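Local coordinates for coenzyme A transferase (Yersinia pestis, PDB 3QLI), which probably transfers coenzyme A from an acyl-CoA to a carboxylic acid, as a member of the acetyl-CoA hydrolase/transferase family resembling 4-hydroxybutyrate CoA transferases, at residues Pro219-Ile224 against Val242-Asn247. Residues are numbered along the deposited sequence; the frame is centred on the assembly and turned at random.
Sequences PEYTSI and VGALPN
Tyr221, in the first turn of its helix, lays one face of its ring against Leu245 at the start of the next helix. Leu245 CB stands over the ring centre, 3.9 Å from the centroid and only 2° off the normal, a CH-pi contact. Chi1 of -73° sets the tyrosine CG anti to its carbonyl carbon, which carries the ring across to the other helix. At the ring edge, near its plane, the methyl CB of Ala244 lies 3.9 Å from Tyr221 CE2, so Leu245 meets the face and Ala244 the edge. One turn on, Ile224 brings its CG2 branch to the forked end of Leu245, 3.7 Å from CD1 and 3.8 Å from CD2, the two side chains meeting at about a right angle. Leu245 CG is anti to its backbone N (chi1 179°), placing the fork so that CD1 also rests near Tyr221 CG. No hydrogen bond crosses this apolar contact. Ala244 and Val242 belong to a coenzyme A site, unoccupied in this chain, and Gly243 is the N-cap between them. The contact joins the first turns of helices 220-230 and 244-252, linked in sequence through strand 237-240 of the mixed sheet, while Ser223 OG bonds Glu415 O between strands 411-414 and 417-420.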
loop_
_atom_site.group_PDB
_atom_site.type_symbol
_atom_site.label_atom_id
_atom_site.label_comp_id
_atom_site.label_asym_id
_atom_site.label_seq_id
_atom_site.Cartn_x
_atom_site.Cartn_y
_atom_site.Cartn_z
ATOM N N PRO A 219 -18.945 26.817 3.399
ATOM C CA PRO A 219 -18.010 27.943 3.440
ATOM C C PRO A 219 -16.538 27.497 3.464
ATOM O O PRO A 219 -15.707 28.117 2.794
ATOM C CB PRO A 219 -18.390 28.664 4.741
ATOM C CG PRO A 219 -19.827 28.282 4.977
ATOM C CD PRO A 219 -19.937 26.864 4.489
ATOM N N GLU A 220 -16.219 26.454 4.226
ATOM C CA GLU A 220 -14.820 26.025 4.390
ATOM C C GLU A 220 -14.122 25.726 3.070
ATOM O O GLU A 220 -12.900 25.786 2.989
ATOM C CB GLU A 220 -14.708 24.809 5.304
ATOM C CG GLU A 220 -15.177 25.063 6.723
ATOM C CD GLU A 220 -16.645 24.710 6.925
ATOM O OE1 GLU A 220 -17.487 25.123 6.097
ATOM O OE2 GLU A 220 -16.952 24.014 7.918
ATOM N N TYR A 221 -14.898 25.401 2.041
ATOM C CA TYR A 221 -14.334 25.017 0.749
ATOM C C TYR A 221 -13.645 26.177 0.060
ATOM O O TYR A 221 -12.782 25.972 -0.785
ATOM C CB TYR A 221 -15.416 24.460 -0.187
ATOM C CG TYR A 221 -15.925 23.068 0.169
ATOM C CD1 TYR A 221 -15.312 22.309 1.156
ATOM C CD2 TYR A 221 -17.017 22.520 -0.494
ATOM C CE1 TYR A 221 -15.782 21.036 1.487
ATOM C CE2 TYR A 221 -17.498 21.253 -0.175
ATOM C CZ TYR A 221 -16.877 20.517 0.812
ATOM O OH TYR A 221 -17.354 19.259 1.122
ATOM N N THR A 222 -14.045 27.400 0.386
ATOM C CA THR A 222 -13.402 28.550 -0.232
ATOM C C THR A 222 -11.935 28.575 0.155
ATOM O O THR A 222 -11.064 28.626 -0.710
ATOM C CB THR A 222 -14.085 29.877 0.127
ATOM O OG1 THR A 222 -15.416 29.871 -0.402
ATOM C CG2 THR A 222 -13.314 31.051 -0.471
ATOM N N SER A 223 -11.658 28.523 1.453
ATOM C CA SER A 223 -10.271 28.554 1.913
ATOM C C SER A 223 -9.533 27.301 1.458
ATOM O O SER A 223 -8.395 27.362 1.013
ATOM C CB SER A 223 -10.205 28.629 3.435
ATOM O OG SER A 223 -8.894 28.303 3.875
ATOM N N ILE A 224 -10.184 26.154 1.602
ATOM C CA ILE A 224 -9.570 24.901 1.186
ATOM C C ILE A 224 -9.202 24.901 -0.302
ATOM O O ILE A 224 -8.109 24.489 -0.670
ATOM C CB ILE A 224 -10.458 23.709 1.542
ATOM C CG1 ILE A 224 -10.571 23.601 3.071
ATOM C CG2 ILE A 224 -9.889 22.413 0.901
ATOM C CD1 ILE A 224 -11.523 22.494 3.562
ATOM N N VAL A 242 -14.974 13.551 -6.950
ATOM C CA VAL A 242 -16.176 14.277 -7.341
ATOM C C VAL A 242 -16.667 15.119 -6.159
ATOM O O VAL A 242 -16.288 14.867 -5.017
ATOM C CB VAL A 242 -17.299 13.307 -7.769
ATOM C CG1 VAL A 242 -16.927 12.583 -9.055
ATOM C CG2 VAL A 242 -17.577 12.303 -6.653
ATOM N N GLY A 243 -17.487 16.129 -6.442
ATOM C CA GLY A 243 -18.077 16.945 -5.393
ATOM C C GLY A 243 -17.892 18.439 -5.577
ATOM O O GLY A 243 -17.265 18.891 -6.542
ATOM N N ALA A 244 -18.440 19.213 -4.643
ATOM C CA ALA A 244 -18.344 20.672 -4.705
ATOM C C ALA A 244 -16.901 21.144 -4.556
ATOM O O ALA A 244 -16.484 22.096 -5.220
ATOM C CB ALA A 244 -19.238 21.322 -3.643
ATOM N N LEU A 245 -16.134 20.481 -3.692
ATOM C CA LEU A 245 -14.755 20.918 -3.437
ATOM C C LEU A 245 -13.878 20.825 -4.694
ATOM O O LEU A 245 -13.328 21.827 -5.149
ATOM C CB LEU A 245 -14.135 20.154 -2.259
ATOM C CG LEU A 245 -12.682 20.501 -1.894
ATOM C CD1 LEU A 245 -12.451 22.028 -1.796
ATOM C CD2 LEU A 245 -12.263 19.786 -0.602
ATOM N N PRO A 246 -13.753 19.622 -5.275
ATOM C CA PRO A 246 -13.031 19.528 -6.553
ATOM C C PRO A 246 -13.540 20.508 -7.619
ATOM O O PRO A 246 -12.732 21.106 -8.325
ATOM C CB PRO A 246 -13.257 18.067 -6.991
ATOM C CG PRO A 246 -14.210 17.466 -5.978
ATOM C CD PRO A 246 -14.091 18.295 -4.734
ATOM N N ASN A 247 -14.853 20.679 -7.743
ATOM C CA ASN A 247 -15.371 21.676 -8.675
ATOM C C ASN A 247 -14.814 23.070 -8.377
ATOM O O ASN A 247 -14.481 23.828 -9.291
ATOM C CB ASN A 247 -16.900 21.697 -8.657
ATOM C CG ASN A 247 -17.508 20.475 -9.328
ATOM O OD1 ASN A 247 -16.791 19.587 -9.806
ATOM N ND2 ASN A 247 -18.837 20.416 -9.355
#